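PDB 4ZOH: putative oxidoreductase FAD-binding subunit, which binds FAD and probably serves as the electron-transferring flavoprotein subunit of a molybdenum-containing oxidoreductase complex. Local coordinates for residues 89-94 against 174-179. Numbering follows the deposited sequence.
Sequences SETASN and FSYQKL. With FAD (flavin-adenine dinucleotide), chain H.
Glu-90 and Tyr-176 join helix 88-93, in the FAD-binding family region, to strand 173-179, outermost within this chain of an antiparallel sheet in the C-terminal region: the backbone N of Tyr-176 donates a nearly straight bond (2.9 Å, 174°) to OE2 of Glu-90, meeting it from above the carboxylate plane. With CG anti to the backbone N (chi1 174°) and the chain extended beyond it, Glu-90 reaches this edge of the strand, where OE1 also lies 3.6 Å from CE1 at the edge of the Phe-174 ring, near its plane. Over one face of the Tyr-176 ring sits the methyl of Thr-91, a CH-pi contact with CG2 4.0 Å from the ring centroid, while the amide of Asn-94 stands steeply at the ring edge. Further along, NZ of Lys-178 donates to the backbone O of Asn-94 (3.1 Å) and to flavin O4 of FAD (2.8 Å).

A second shell fixes these groups. ND2 of Asn-94 turns back to O of Glu-90 (2.8 Å), and one water joins OE2 of Glu-90, ND2 of Asn-94 and O of Tyr-176. Asp-118 binds both the Tyr-176 hydroxyl and, by a salt bridge, Lys-178. A methionine in place of Lys-178 would probably leave flavin O4 without this donor and Asp-118 without its cationic mate. The ammonium group beside O4 is likely to stabilise negative charge on the reduced isoalloxazine, tying this interdomain seam to the cofactor's electronics.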
ATOM      1  N   SER B  89     -46.016 -21.225   2.289  1.00 23.16           N
ATOM      2  CA  SER B  89     -45.359 -20.076   2.901  1.00 28.52           C
ATOM      3  C   SER B  89     -44.493 -20.445   4.075  1.00 32.70           C
ATOM      4  O   SER B  89     -43.357 -19.957   4.197  1.00 26.60           O
ATOM      5  CB  SER B  89     -46.353 -19.031   3.317  1.00 24.37           C
ATOM      6  OG  SER B  89     -46.982 -18.517   2.156  1.00 25.01           O
ATOM      7  N   GLU B  90     -45.030 -21.286   4.958  1.00 29.56           N
ATOM      8  CA  GLU B  90     -44.223 -21.704   6.086  1.00 27.47           C
ATOM      9  C   GLU B  90     -42.997 -22.538   5.621  1.00 25.48           C
ATOM     10  O   GLU B  90     -41.907 -22.370   6.156  1.00 26.71           O
ATOM     11  CB  GLU B  90     -45.067 -22.451   7.080  1.00 31.57           C
ATOM     12  CG  GLU B  90     -44.302 -23.060   8.249  1.00 36.32           C
ATOM     13  CD  GLU B  90     -45.226 -23.830   9.165  1.00 36.35           C
ATOM     14  OE1 GLU B  90     -46.321 -23.297   9.428  1.00 38.21           O
ATOM     15  OE2 GLU B  90     -44.877 -24.947   9.587  1.00 35.13           O
ATOM     16  N   THR B  91     -43.176 -23.392   4.619  1.00 25.56           N
ATOM     17  CA  THR B  91     -42.099 -24.186   4.073  1.00 26.87           C
ATOM     18  C   THR B  91     -40.994 -23.270   3.498  1.00 28.23           C
ATOM     19  O   THR B  91     -39.831 -23.501   3.787  1.00 27.48           O
ATOM     20  CB  THR B  91     -42.598 -25.121   2.948  1.00 26.95           C
ATOM     21  OG1 THR B  91     -43.595 -25.963   3.508  1.00 30.46           O
ATOM     22  CG2 THR B  91     -41.475 -26.011   2.406  1.00 21.94           C
ATOM     23  N   ALA B  92     -41.372 -22.268   2.694  1.00 27.04           N
ATOM     24  CA  ALA B  92     -40.398 -21.289   2.113  1.00 27.33           C
ATOM     25  C   ALA B  92     -39.565 -20.621   3.200  1.00 29.59           C
ATOM     26  O   ALA B  92     -38.359 -20.460   3.007  1.00 31.79           O
ATOM     27  CB  ALA B  92     -41.120 -20.234   1.304  1.00 23.61           C
ATOM     28  N   SER B  93     -40.223 -20.273   4.333  1.00 26.47           N
ATOM     29  CA  SER B  93     -39.608 -19.715   5.555  1.00 26.26           C
ATOM     30  C   SER B  93     -38.428 -20.483   6.107  1.00 24.56           C
ATOM     31  O   SER B  93     -37.594 -19.932   6.857  1.00 23.25           O
ATOM     32  CB  SER B  93     -40.662 -19.681   6.677  1.00 27.32           C
ATOM     33  OG  SER B  93     -41.551 -18.593   6.440  1.00 40.49           O
ATOM     34  N   ASN B  94     -38.486 -21.788   5.939  1.00 22.51           N
ATOM     35  CA  ASN B  94     -37.443 -22.665   6.437  1.00 25.79           C
ATOM     36  C   ASN B  94     -36.216 -22.746   5.539  1.00 23.59           C
ATOM     37  O   ASN B  94     -35.226 -23.303   5.944  1.00 25.28           O
ATOM     38  CB  ASN B  94     -38.002 -24.102   6.548  1.00 28.14           C
ATOM     39  CG  ASN B  94     -38.832 -24.285   7.784  1.00 29.98           C
ATOM     40  OD1 ASN B  94     -38.301 -24.662   8.832  1.00 32.58           O
ATOM     41  ND2 ASN B  94     -40.130 -23.973   7.687  1.00 22.86           N
ATOM     42  N   PHE B 174     -51.881 -27.169   8.870  1.00 29.63           N
ATOM     43  CA  PHE B 174     -50.603 -27.497   8.166  1.00 28.83           C
ATOM     44  C   PHE B 174     -49.437 -27.356   9.124  1.00 28.92           C
ATOM     45  O   PHE B 174     -49.545 -26.704  10.192  1.00 27.48           O
ATOM     46  CB  PHE B 174     -50.374 -26.663   6.868  1.00 28.99           C
ATOM     47  CG  PHE B 174     -50.460 -25.170   7.082  1.00 30.05           C
ATOM     48  CD1 PHE B 174     -49.326 -24.424   7.473  1.00 31.61           C
ATOM     49  CD2 PHE B 174     -51.670 -24.504   6.908  1.00 29.98           C
ATOM     50  CE1 PHE B 174     -49.429 -23.051   7.714  1.00 29.32           C
ATOM     51  CE2 PHE B 174     -51.776 -23.125   7.154  1.00 31.98           C
ATOM     52  CZ  PHE B 174     -50.659 -22.400   7.566  1.00 28.00           C
ATOM     53  N   SER B 175     -48.346 -28.004   8.758  1.00 28.39           N
ATOM     54  CA  SER B 175     -47.075 -27.912   9.486  1.00 27.83           C
ATOM     55  C   SER B 175     -45.943 -28.358   8.554  1.00 28.29           C
ATOM     56  O   SER B 175     -46.105 -29.324   7.811  1.00 27.89           O
ATOM     57  CB  SER B 175     -47.082 -28.796  10.736  1.00 29.83           C
ATOM     58  OG  SER B 175     -45.914 -28.551  11.509  1.00 37.74           O
ATOM     59  N   TYR B 176     -44.815 -27.618   8.541  1.00 28.83           N
ATOM     60  CA  TYR B 176     -43.589 -28.139   7.903  1.00 25.93           C
ATOM     61  C   TYR B 176     -42.647 -28.396   9.032  1.00 28.45           C
ATOM     62  O   TYR B 176     -42.433 -27.504   9.852  1.00 30.03           O
ATOM     63  CB  TYR B 176     -42.994 -27.160   6.874  1.00 27.11           C
ATOM     64  CG  TYR B 176     -41.784 -27.758   6.188  1.00 27.65           C
ATOM     65  CD1 TYR B 176     -41.892 -28.955   5.494  1.00 25.72           C
ATOM     66  CD2 TYR B 176     -40.520 -27.124   6.239  1.00 26.37           C
ATOM     67  CE1 TYR B 176     -40.797 -29.544   4.910  1.00 26.46           C
ATOM     68  CE2 TYR B 176     -39.409 -27.705   5.611  1.00 25.72           C
ATOM     69  CZ  TYR B 176     -39.572 -28.915   4.946  1.00 25.44           C
ATOM     70  OH  TYR B 176     -38.512 -29.550   4.337  1.00 24.83           O
ATOM     71  N   GLN B 177     -42.163 -29.631   9.137  1.00 28.56           N
ATOM     72  CA  GLN B 177     -41.152 -30.017  10.167  1.00 29.84           C
ATOM     73  C   GLN B 177     -39.819 -30.232   9.441  1.00 27.98           C
ATOM     74  O   GLN B 177     -39.747 -30.988   8.485  1.00 27.80           O
ATOM     75  CB  GLN B 177     -41.561 -31.323  10.886  1.00 30.54           C
ATOM     76  CG  GLN B 177     -42.879 -31.209  11.684  1.00 29.67           C
ATOM     77  CD  GLN B 177     -42.748 -30.306  12.901  1.00 29.32           C
ATOM     78  OE1 GLN B 177     -41.712 -30.279  13.565  1.00 29.02           O
ATOM     79  NE2 GLN B 177     -43.802 -29.561  13.210  1.00 28.90           N
ATOM     80  N   LYS B 178     -38.788 -29.538   9.887  1.00 28.33           N
ATOM     81  CA  LYS B 178     -37.515 -29.628   9.243  1.00 28.80           C
ATOM     82  C   LYS B 178     -36.516 -30.030  10.286  1.00 25.31           C
ATOM     83  O   LYS B 178     -36.286 -29.304  11.227  1.00 27.76           O
ATOM     84  CB  LYS B 178     -37.136 -28.280   8.632  1.00 30.09           C
ATOM     85  CG  LYS B 178     -35.914 -28.364   7.732  1.00 31.49           C
ATOM     86  CD  LYS B 178     -35.541 -27.032   7.114  1.00 30.41           C
ATOM     87  CE  LYS B 178     -34.250 -27.204   6.312  1.00 31.18           C
ATOM     88  NZ  LYS B 178     -34.001 -26.107   5.358  1.00 28.34           N
ATOM     89  N   LEU B 179     -35.901 -31.177  10.096  1.00 24.37           N
ATOM     90  CA  LEU B 179     -34.817 -31.570  11.003  1.00 26.25           C
ATOM     91  C   LEU B 179     -33.490 -31.062  10.426  1.00 25.76           C
ATOM     92  O   LEU B 179     -33.181 -31.296   9.208  1.00 26.05           O
ATOM     93  CB  LEU B 179     -34.788 -33.102  11.217  1.00 25.86           C
ATOM     94  CG  LEU B 179     -33.633 -33.712  12.033  1.00 28.49           C
ATOM     95  CD1 LEU B 179     -33.539 -33.209  13.451  1.00 26.95           C
ATOM     96  CD2 LEU B 179     -33.767 -35.227  12.016  1.00 30.69           C
TER
HETATM   97  PA  FAD H 301     -30.497 -20.723  -9.714  1.00 31.37           P
HETATM   98  O1A FAD H 301     -29.306 -21.066  -8.884  1.00 26.30           O
HETATM   99  O2A FAD H 301     -30.564 -19.476 -10.487  1.00 28.95           O
HETATM  100  O5B FAD H 301     -30.761 -21.868 -10.744  1.00 27.05           O
HETATM  101  C5B FAD H 301     -30.717 -23.261 -10.310  1.00 27.92           C
HETATM  102  C4B FAD H 301     -30.999 -24.223 -11.592  1.00 28.75           C
HETATM  103  O4B FAD H 301     -32.294 -23.929 -12.256  1.00 32.61           O
HETATM  104  C3B FAD H 301     -29.958 -23.907 -12.659  1.00 30.48           C
HETATM  105  O3B FAD H 301     -29.581 -25.103 -13.296  1.00 30.11           O
HETATM  106  C2B FAD H 301     -30.646 -22.909 -13.619  1.00 35.21           C
HETATM  107  O2B FAD H 301     -30.125 -22.917 -14.954  1.00 36.33           O
HETATM  108  C1B FAD H 301     -32.043 -23.429 -13.652  1.00 33.00           C
HETATM  109  N9A FAD H 301     -33.184 -22.522 -13.612  1.00 27.97           N
HETATM  110  C8A FAD H 301     -33.396 -21.477 -12.816  1.00 28.84           C
HETATM  111  N7A FAD H 301     -34.631 -20.979 -13.055  1.00 28.13           N
HETATM  112  C5A FAD H 301     -35.196 -21.745 -14.020  1.00 30.32           C
HETATM  113  C6A FAD H 301     -36.450 -21.743 -14.667  1.00 30.96           C
HETATM  114  N6A FAD H 301     -37.338 -20.822 -14.302  1.00 28.51           N
HETATM  115  N1A FAD H 301     -36.710 -22.656 -15.622  1.00 31.36           N
HETATM  116  C2A FAD H 301     -35.825 -23.637 -15.937  1.00 30.10           C
HETATM  117  N3A FAD H 301     -34.627 -23.658 -15.344  1.00 29.98           N
HETATM  118  C4A FAD H 301     -34.284 -22.731 -14.378  1.00 29.02           C
HETATM  119  N1  FAD H 301     -32.603 -24.853  -0.603  1.00 28.74           N
HETATM  120  C2  FAD H 301     -33.506 -25.569   0.177  1.00 26.55           C
HETATM  121  O2  FAD H 301     -34.456 -26.104  -0.356  1.00 23.97           O
HETATM  122  N3  FAD H 301     -33.342 -25.671   1.526  1.00 25.74           N
HETATM  123  C4  FAD H 301     -32.279 -25.098   2.140  1.00 26.38           C
HETATM  124  O4  FAD H 301     -32.204 -25.182   3.370  1.00 24.00           O
HETATM  125  C4X FAD H 301     -31.335 -24.396   1.360  1.00 25.51           C
HETATM  126  N5  FAD H 301     -30.257 -23.806   1.981  1.00 25.20           N
HETATM  127  C5X FAD H 301     -29.299 -23.120   1.175  1.00 26.56           C
HETATM  128  C6  FAD H 301     -28.183 -22.584   1.807  1.00 24.09           C
HETATM  129  C7  FAD H 301     -27.233 -21.873   1.057  1.00 24.87           C
HETATM  130  C7M FAD H 301     -26.024 -21.301   1.830  1.00 21.19           C
HETATM  131  C8  FAD H 301     -27.396 -21.737  -0.337  1.00 26.15           C
HETATM  132  C8M FAD H 301     -26.372 -20.996  -1.240  1.00 23.48           C
HETATM  133  C9  FAD H 301     -28.499 -22.324  -0.985  1.00 26.33           C
HETATM  134  C9A FAD H 301     -29.459 -22.995  -0.224  1.00 26.77           C
HETATM  135  N10 FAD H 301     -30.585 -23.597  -0.826  1.00 27.75           N
HETATM  136  C10 FAD H 301     -31.505 -24.280  -0.007  1.00 26.29           C
HETATM  137  C1' FAD H 301     -30.826 -23.534  -2.264  1.00 27.23           C
HETATM  138  C2' FAD H 301     -31.620 -22.269  -2.641  1.00 25.50           C
HETATM  139  O2' FAD H 301     -32.985 -22.459  -2.214  1.00 30.16           O
HETATM  140  C3' FAD H 301     -31.531 -21.935  -4.156  1.00 25.92           C
HETATM  141  O3' FAD H 301     -32.010 -20.594  -4.275  1.00 24.54           O
HETATM  142  C4' FAD H 301     -32.380 -22.841  -5.032  1.00 28.72           C
HETATM  143  O4' FAD H 301     -32.029 -24.196  -4.747  1.00 26.39           O
HETATM  144  C5' FAD H 301     -32.176 -22.560  -6.536  1.00 25.16           C
HETATM  145  O5' FAD H 301     -33.026 -21.423  -6.841  1.00 27.31           O
HETATM  146  P   FAD H 301     -32.415 -20.154  -7.549  1.00 30.70           P
HETATM  147  O1P FAD H 301     -33.548 -19.278  -7.972  1.00 29.68           O
HETATM  148  O2P FAD H 301     -31.368 -19.539  -6.702  1.00 26.72           O
HETATM  149  O3P FAD H 301     -31.826 -20.879  -8.822  1.00 28.30           O
HETATM  150  O   HOH W   1     -45.203 -26.097  12.101  1.00 30.52           O
HETATM  151  O   HOH W   2     -41.916 -24.788  10.058  1.00 31.81           O
HETATM  152  O   HOH W   3     -48.121 -24.366  11.160  1.00 34.14           O